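Local coordinates for centrosomal protein of 104 kDa (Homo sapiens, PDB 5LPH), which is required for ciliogenesis and for structural integrity at the ciliary tip, and is represented here by its tubulin-binding TOG domain, at residues 181-186 with 200-205; 122-127 with 132-137. All coordinates share one frame; numbering follows the deposited sequence.

In the fold
Both contacts are buried apolar packing between neighbouring helices of one TOG domain, an all-helical array of HEAT repeats. Contact 1 lies nearer the middle, about 10 Å from the centre of the chain, against about 17 Å for contact 2; their centres are about 24 Å apart. In contact 2, which lies on the long helices 106-126 and 131-147, a single isoleucine of 122-127 meets the next helix. Contact 1 sets the end of the short helix 178-183 against helix 193-210 with leucines and a valine. No helix belongs to both, but Y182, beside contact 1, packs on helix 131-147. Polar groups come closer to the apolar surface in contact 2, where a threonine hydroxyl and a cysteine meet the isoleucine.

Contact 1: 181-186 with 200-205; sequences SYLVQP and MGLLAR
L183 and L203 bring the two backbones to 5.8 Å, CA to CA, at the point where the short helix 178-183 runs out against helix 193-210. V184 is the first residue to leave helical geometry, so one side of the contact is a helix end and the other an unbroken helix. L183 points toward helix 193-210 and has the largest share of the contact: CD2 sits 3.8 Å from CB of L202 and 4.1 Å from its CD1, the two leucines crossing at about a right angle. The other methyl, CD1 of L183, comes to 4.1 Å from L202 O. Beside this pair, CG1 of V184 meets CD1 of L203 at 3.9 Å, again crosswise. L203 holds CG anti to its backbone N (chi1 176°), and with chi2 at 53° its two methyls divide the work: CD1 goes to the valine while CD2 lies 4.1 Å from the carbonyl oxygen of L183. That oxygen is not left to hydrocarbon alone, because NE2 of Q199, one residue before the second segment, hydrogen-bonds both L183 O and Q185 O and ties down the chain as it leaves the helix. Around this layer of the TOG domain, L202 also packs on A161 and I164 of helix 154-169, L203 and V184 reach F225 and N221 of helix 219-229, and Y182 packs on helix 131-147.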
ATOM      1  N   SER A 181      -8.684  -2.845   2.202  1.00 47.31           N
ATOM      2  CA  SER A 181      -9.473  -2.736   0.977  1.00 48.36           C
ATOM      3  C   SER A 181      -8.649  -2.767  -0.316  1.00 47.34           C
ATOM      4  O   SER A 181      -9.148  -3.216  -1.342  1.00 49.74           O
ATOM      5  CB  SER A 181     -10.337  -1.476   1.025  1.00 49.15           C
ATOM      6  OG  SER A 181     -11.044  -1.302  -0.185  1.00 52.36           O
ATOM      7  N   TYR A 182      -7.410  -2.278  -0.273  1.00 47.65           N
ATOM      8  CA  TYR A 182      -6.486  -2.403  -1.411  1.00 46.30           C
ATOM      9  C   TYR A 182      -5.969  -3.823  -1.576  1.00 44.34           C
ATOM     10  O   TYR A 182      -5.762  -4.273  -2.701  1.00 44.59           O
ATOM     11  CB  TYR A 182      -5.290  -1.452  -1.281  1.00 47.81           C
ATOM     12  CG  TYR A 182      -5.680  -0.015  -1.440  1.00 49.03           C
ATOM     13  CD1 TYR A 182      -6.128   0.473  -2.667  1.00 49.63           C
ATOM     14  CD2 TYR A 182      -5.626   0.863  -0.363  1.00 52.26           C
ATOM     15  CE1 TYR A 182      -6.501   1.799  -2.815  1.00 51.39           C
ATOM     16  CE2 TYR A 182      -6.004   2.185  -0.503  1.00 53.27           C
ATOM     17  CZ  TYR A 182      -6.433   2.647  -1.726  1.00 52.57           C
ATOM     18  OH  TYR A 182      -6.781   3.963  -1.838  1.00 55.74           O
ATOM     19  N   LEU A 183      -5.757  -4.515  -0.458  1.00 42.39           N
ATOM     20  CA  LEU A 183      -5.177  -5.859  -0.473  1.00 42.73           C
ATOM     21  C   LEU A 183      -6.139  -6.955  -0.930  1.00 43.18           C
ATOM     22  O   LEU A 183      -5.686  -8.028  -1.330  1.00 42.54           O
ATOM     23  CB  LEU A 183      -4.606  -6.209   0.905  1.00 42.66           C
ATOM     24  CG  LEU A 183      -3.502  -5.282   1.425  1.00 42.10           C
ATOM     25  CD1 LEU A 183      -3.153  -5.619   2.862  1.00 41.87           C
ATOM     26  CD2 LEU A 183      -2.263  -5.357   0.544  1.00 42.80           C
ATOM     27  N   VAL A 184      -7.447  -6.690  -0.874  1.00 45.74           N
ATOM     28  CA  VAL A 184      -8.467  -7.642  -1.367  1.00 46.99           C
ATOM     29  C   VAL A 184      -8.980  -7.323  -2.784  1.00 49.79           C
ATOM     30  O   VAL A 184      -9.902  -7.977  -3.261  1.00 50.67           O
ATOM     31  CB  VAL A 184      -9.667  -7.795  -0.386  1.00 45.75           C
ATOM     32  CG1 VAL A 184      -9.178  -8.247   0.983  1.00 45.80           C
ATOM     33  CG2 VAL A 184     -10.502  -6.521  -0.269  1.00 45.57           C
ATOM     34  N   GLN A 185      -8.389  -6.332  -3.451  1.00 53.05           N
ATOM     35  CA  GLN A 185      -8.763  -5.994  -4.821  1.00 55.76           C
ATOM     36  C   GLN A 185      -8.269  -7.122  -5.722  1.00 55.54           C
ATOM     37  O   GLN A 185      -7.135  -7.579  -5.558  1.00 53.01           O
ATOM     38  CB  GLN A 185      -8.151  -4.646  -5.258  1.00 61.44           C
ATOM     39  CG  GLN A 185      -8.858  -4.012  -6.446  1.00 68.97           C
ATOM     40  CD  GLN A 185      -8.285  -2.668  -6.841  1.00 75.99           C
ATOM     41  OE1 GLN A 185      -7.812  -1.902  -5.996  1.00 78.24           O
ATOM     42  NE2 GLN A 185      -8.344  -2.364  -8.135  1.00 79.11           N
ATOM     43  N   PRO A 186      -9.104  -7.582  -6.675  1.00 56.12           N
ATOM     44  CA  PRO A 186      -8.713  -8.801  -7.381  1.00 56.63           C
ATOM     45  C   PRO A 186      -7.443  -8.653  -8.226  1.00 56.10           C
ATOM     46  O   PRO A 186      -7.159  -7.573  -8.748  1.00 56.03           O
ATOM     47  CB  PRO A 186      -9.926  -9.109  -8.277  1.00 57.90           C
ATOM     48  CG  PRO A 186     -10.976  -8.104  -7.940  1.00 58.15           C
ATOM     49  CD  PRO A 186     -10.277  -6.949  -7.301  1.00 57.77           C
HETATM   50  N   MSE A 200      -0.639 -11.163  -1.974  1.00 41.96           N
HETATM   51  CA  MSE A 200      -1.092 -12.328  -1.211  1.00 45.57           C
HETATM   52  C   MSE A 200      -0.383 -12.492   0.100  1.00 43.87           C
HETATM   53  O   MSE A 200      -1.010 -12.817   1.108  1.00 42.93           O
HETATM   54  CB  MSE A 200      -0.902 -13.562  -2.076  1.00 51.36           C
HETATM   55  CG  MSE A 200      -2.106 -13.685  -2.946  1.00 57.49           C
HETATM   56 SE   MSE A 200      -1.792 -15.103  -4.247  1.00 72.68          SE
HETATM   57  CE  MSE A 200      -3.544 -15.958  -3.871  1.00 69.26           C
ATOM     58  N   GLY A 201       0.931 -12.278   0.094  1.00 41.08           N
ATOM     59  CA  GLY A 201       1.729 -12.275   1.315  1.00 39.14           C
ATOM     60  C   GLY A 201       1.269 -11.233   2.318  1.00 38.81           C
ATOM     61  O   GLY A 201       1.137 -11.528   3.501  1.00 38.32           O
ATOM     62  N   LEU A 202       1.032 -10.014   1.837  1.00 39.35           N
ATOM     63  CA  LEU A 202       0.523  -8.926   2.681  1.00 40.47           C
ATOM     64  C   LEU A 202      -0.876  -9.209   3.223  1.00 41.12           C
ATOM     65  O   LEU A 202      -1.156  -8.915   4.384  1.00 39.43           O
ATOM     66  CB  LEU A 202       0.500  -7.598   1.919  1.00 39.85           C
ATOM     67  CG  LEU A 202       1.847  -6.897   1.773  1.00 40.72           C
ATOM     68  CD1 LEU A 202       1.794  -5.853   0.662  1.00 40.97           C
ATOM     69  CD2 LEU A 202       2.257  -6.259   3.089  1.00 41.57           C
ATOM     70  N   LEU A 203      -1.740  -9.769   2.375  1.00 42.19           N
ATOM     71  CA  LEU A 203      -3.089 -10.146   2.773  1.00 43.87           C
ATOM     72  C   LEU A 203      -3.050 -11.156   3.914  1.00 44.60           C
ATOM     73  O   LEU A 203      -3.642 -10.917   4.965  1.00 45.14           O
ATOM     74  CB  LEU A 203      -3.865 -10.716   1.584  1.00 46.06           C
ATOM     75  CG  LEU A 203      -5.279 -11.257   1.827  1.00 48.35           C
ATOM     76  CD1 LEU A 203      -6.159 -10.245   2.534  1.00 49.82           C
ATOM     77  CD2 LEU A 203      -5.901 -11.645   0.499  1.00 48.84           C
ATOM     78  N   ALA A 204      -2.327 -12.258   3.716  1.00 43.47           N
ATOM     79  CA  ALA A 204      -2.209 -13.295   4.746  1.00 43.40           C
ATOM     80  C   ALA A 204      -1.635 -12.765   6.063  1.00 44.84           C
ATOM     81  O   ALA A 204      -2.166 -13.076   7.132  1.00 48.20           O
ATOM     82  CB  ALA A 204      -1.392 -14.478   4.242  1.00 43.16           C
ATOM     83  N   ARG A 205      -0.574 -11.964   5.995  1.00 45.11           N
ATOM     84  CA  ARG A 205       0.075 -11.453   7.218  1.00 46.50           C
ATOM     85  C   ARG A 205      -0.796 -10.448   7.974  1.00 45.58           C
ATOM     86  O   ARG A 205      -0.874 -10.512   9.197  1.00 43.24           O
ATOM     87  CB  ARG A 205       1.463 -10.853   6.928  1.00 48.16           C
ATOM     88  CG  ARG A 205       2.536 -11.893   6.607  1.00 50.13           C
ATOM     89  CD  ARG A 205       3.949 -11.309   6.640  1.00 51.48           C
ATOM     90  NE  ARG A 205       4.140 -10.204   5.694  1.00 51.94           N
ATOM     91  CZ  ARG A 205       4.351 -10.327   4.377  1.00 52.10           C
ATOM     92  NH1 ARG A 205       4.407 -11.522   3.779  1.00 51.85           N
ATOM     93  NH2 ARG A 205       4.508  -9.231   3.639  1.00 52.44           N
TER

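Contact 2: 122-127 with 132-137; sequences QYIPKH and LETAHC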
ATOM      1  N   GLN A 122       3.726  11.990  13.071  1.00 60.86           N
ATOM      2  CA  GLN A 122       4.224  13.117  13.880  1.00 62.32           C
ATOM      3  C   GLN A 122       3.546  14.453  13.570  1.00 61.14           C
ATOM      4  O   GLN A 122       3.071  15.124  14.481  1.00 64.51           O
ATOM      5  CB  GLN A 122       5.743  13.246  13.728  1.00 66.16           C
ATOM      6  CG  GLN A 122       6.499  11.944  13.973  1.00 70.40           C
ATOM      7  CD  GLN A 122       8.002  12.143  14.061  1.00 75.41           C
ATOM      8  OE1 GLN A 122       8.757  11.674  13.201  1.00 80.38           O
ATOM      9  NE2 GLN A 122       8.445  12.854  15.093  1.00 78.04           N
ATOM     10  N   TYR A 123       3.511  14.832  12.294  1.00 58.16           N
ATOM     11  CA  TYR A 123       2.958  16.122  11.854  1.00 54.93           C
ATOM     12  C   TYR A 123       1.456  16.222  12.093  1.00 55.12           C
ATOM     13  O   TYR A 123       0.984  17.202  12.666  1.00 54.74           O
ATOM     14  CB  TYR A 123       3.263  16.313  10.367  1.00 51.42           C
ATOM     15  CG  TYR A 123       2.836  17.622   9.721  1.00 49.53           C
ATOM     16  CD1 TYR A 123       3.673  18.740   9.731  1.00 48.47           C
ATOM     17  CD2 TYR A 123       1.629  17.716   9.030  1.00 48.18           C
ATOM     18  CE1 TYR A 123       3.303  19.922   9.101  1.00 47.21           C
ATOM     19  CE2 TYR A 123       1.253  18.891   8.399  1.00 48.63           C
ATOM     20  CZ  TYR A 123       2.091  19.991   8.437  1.00 47.72           C
ATOM     21  OH  TYR A 123       1.705  21.152   7.800  1.00 49.25           O
ATOM     22  N   ILE A 124       0.710  15.220  11.635  1.00 56.98           N
ATOM     23  CA  ILE A 124      -0.754  15.218  11.780  1.00 58.58           C
ATOM     24  C   ILE A 124      -1.216  15.292  13.256  1.00 62.24           C
ATOM     25  O   ILE A 124      -2.020  16.162  13.587  1.00 63.89           O
ATOM     26  CB  ILE A 124      -1.414  14.052  10.998  1.00 56.20           C
ATOM     27  CG1 ILE A 124      -1.427  14.398   9.500  1.00 54.51           C
ATOM     28  CG2 ILE A 124      -2.833  13.773  11.495  1.00 55.69           C
ATOM     29  CD1 ILE A 124      -1.811  13.255   8.578  1.00 54.07           C
ATOM     30  N   PRO A 125      -0.714  14.391  14.134  1.00 66.26           N
ATOM     31  CA  PRO A 125      -1.042  14.505  15.572  1.00 67.30           C
ATOM     32  C   PRO A 125      -0.512  15.764  16.287  1.00 67.38           C
ATOM     33  O   PRO A 125      -1.172  16.252  17.206  1.00 69.09           O
ATOM     34  CB  PRO A 125      -0.436  13.231  16.186  1.00 66.77           C
ATOM     35  CG  PRO A 125       0.482  12.676  15.154  1.00 67.32           C
ATOM     36  CD  PRO A 125      -0.068  13.101  13.830  1.00 66.16           C
ATOM     37  N   LYS A 126       0.645  16.280  15.874  1.00 67.69           N
ATOM     38  CA  LYS A 126       1.189  17.532  16.436  1.00 68.27           C
ATOM     39  C   LYS A 126       0.247  18.722  16.251  1.00 68.82           C
ATOM     40  O   LYS A 126       0.053  19.508  17.175  1.00 66.96           O
ATOM     41  CB  LYS A 126       2.556  17.855  15.816  1.00 69.60           C
ATOM     42  CG  LYS A 126       3.157  19.206  16.195  1.00 70.10           C
ATOM     43  CD  LYS A 126       4.678  19.168  16.122  1.00 70.58           C
ATOM     44  CE  LYS A 126       5.314  20.502  16.476  1.00 70.78           C
ATOM     45  NZ  LYS A 126       5.678  21.291  15.271  1.00 70.51           N
ATOM     46  N   HIS A 127      -0.332  18.842  15.058  1.00 68.84           N
ATOM     47  CA  HIS A 127      -1.212  19.963  14.720  1.00 68.12           C
ATOM     48  C   HIS A 127      -2.703  19.622  14.839  1.00 69.35           C
ATOM     49  O   HIS A 127      -3.550  20.425  14.438  1.00 67.32           O
ATOM     50  CB  HIS A 127      -0.882  20.468  13.313  1.00 67.29           C
ATOM     51  CG  HIS A 127       0.522  20.959  13.166  1.00 67.45           C
ATOM     52  ND1 HIS A 127       0.962  22.132  13.737  1.00 67.44           N
ATOM     53  CD2 HIS A 127       1.587  20.435  12.517  1.00 69.40           C
ATOM     54  CE1 HIS A 127       2.238  22.311  13.446  1.00 68.59           C
ATOM     55  NE2 HIS A 127       2.643  21.295  12.706  1.00 69.42           N
ATOM     56  N   LEU A 132      -9.505  13.081   7.683  1.00 58.38           N
ATOM     57  CA  LEU A 132      -9.459  13.329   6.231  1.00 59.58           C
ATOM     58  C   LEU A 132      -8.032  13.552   5.707  1.00 58.09           C
ATOM     59  O   LEU A 132      -7.731  13.190   4.570  1.00 56.71           O
ATOM     60  CB  LEU A 132     -10.349  14.515   5.833  1.00 60.10           C
ATOM     61  CG  LEU A 132     -11.867  14.339   5.942  1.00 62.68           C
ATOM     62  CD1 LEU A 132     -12.557  15.666   5.649  1.00 63.22           C
ATOM     63  CD2 LEU A 132     -12.377  13.252   5.004  1.00 62.74           C
ATOM     64  N   GLU A 133      -7.170  14.152   6.526  1.00 56.79           N
ATOM     65  CA  GLU A 133      -5.756  14.326   6.163  1.00 59.02           C
ATOM     66  C   GLU A 133      -5.009  12.997   6.162  1.00 56.83           C
ATOM     67  O   GLU A 133      -4.324  12.669   5.189  1.00 55.96           O
ATOM     68  CB  GLU A 133      -5.052  15.325   7.089  1.00 60.32           C
ATOM     69  CG  GLU A 133      -5.183  16.768   6.636  1.00 63.45           C
ATOM     70  CD  GLU A 133      -6.609  17.284   6.713  1.00 66.55           C
ATOM     71  OE1 GLU A 133      -7.155  17.692   5.662  1.00 66.90           O
ATOM     72  OE2 GLU A 133      -7.184  17.259   7.826  1.00 69.56           O
ATOM     73  N   THR A 134      -5.150  12.239   7.250  1.00 54.56           N
ATOM     74  CA  THR A 134      -4.571  10.898   7.343  1.00 51.68           C
ATOM     75  C   THR A 134      -5.004  10.043   6.159  1.00 49.41           C
ATOM     76  O   THR A 134      -4.169   9.433   5.494  1.00 50.71           O
ATOM     77  CB  THR A 134      -4.950  10.203   8.662  1.00 52.07           C
ATOM     78  OG1 THR A 134      -4.479  10.986   9.763  1.00 51.38           O
ATOM     79  CG2 THR A 134      -4.324   8.817   8.749  1.00 52.64           C
ATOM     80  N   ALA A 135      -6.304  10.042   5.878  1.00 48.00           N
ATOM     81  CA  ALA A 135      -6.850   9.318   4.728  1.00 47.84           C
ATOM     82  C   ALA A 135      -6.228   9.766   3.407  1.00 46.29           C
ATOM     83  O   ALA A 135      -5.927   8.941   2.552  1.00 44.78           O
ATOM     84  CB  ALA A 135      -8.366   9.466   4.678  1.00 47.59           C
ATOM     85  N   HIS A 136      -6.048  11.074   3.238  1.00 46.70           N
ATOM     86  CA  HIS A 136      -5.430  11.612   2.022  1.00 48.07           C
ATOM     87  C   HIS A 136      -3.988  11.091   1.812  1.00 45.95           C
ATOM     88  O   HIS A 136      -3.646  10.668   0.712  1.00 42.67           O
ATOM     89  CB  HIS A 136      -5.464  13.145   2.027  1.00 49.33           C
ATOM     90  CG  HIS A 136      -4.880  13.758   0.795  1.00 50.51           C
ATOM     91  ND1 HIS A 136      -5.575  13.865  -0.391  1.00 50.79           N
ATOM     92  CD2 HIS A 136      -3.653  14.278   0.561  1.00 51.24           C
ATOM     93  CE1 HIS A 136      -4.805  14.434  -1.300  1.00 50.61           C
ATOM     94  NE2 HIS A 136      -3.634  14.695  -0.746  1.00 51.62           N
ATOM     95  N   CYS A 137      -3.173  11.106   2.867  1.00 44.29           N
ATOM     96  CA  CYS A 137      -1.814  10.553   2.812  1.00 45.61           C
ATOM     97  C   CYS A 137      -1.810   9.097   2.373  1.00 45.54           C
ATOM     98  O   CYS A 137      -1.051   8.699   1.485  1.00 44.17           O
ATOM     99  CB  CYS A 137      -1.128  10.654   4.172  1.00 46.49           C
ATOM    100  SG  CYS A 137      -0.831  12.345   4.719  1.00 48.89           S
TER
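I124 reaches across to E133, T134 and C137 in an antiparallel helical hairpin within the HEAT-repeat array of the TOG domain. The hairpin is made by helices 106-126 and 131-147, joined by a short turn. Where they meet, the segments 122-126 and 132-137 run at 169° to each other, their axes 10.7 Å apart at closest approach. The first helix is kinked near its end, where P125 has no amide hydrogen to bond the preceding turn. Just before it, I124 points at the second helix with CG1 beside its backbone N (chi1 -76°) and the chain then extended, which carries CD1 out to the neighbouring backbone.

Along the second helix, E133 comes first. Its CB is 4.1 Å from CD1 of I124, but the side chain bends at chi2 (67°) and takes the carboxylate away from the isoleucine. There OE2 is hydrogen-bonded to the hydroxyl of S130, in the turn between the helices, while OE1 has a long, weak ion pair with R91 of helix 83-100. T134 follows, and its OG1 faces the isoleucine, 3.7 Å from CG2 and equally far from CD1 of I124, so the hydroxyl rests against two methyls. The same CD1 is 3.7 Å from T134 N, close against the helix backbone itself. T134 also packs on L176, and I124 on L90 of helix 83-100. One turn on, C137 points toward the first helix and packs on I119 and I120 as well. Its SG closes the row, 4.1 Å from CD1 of I124.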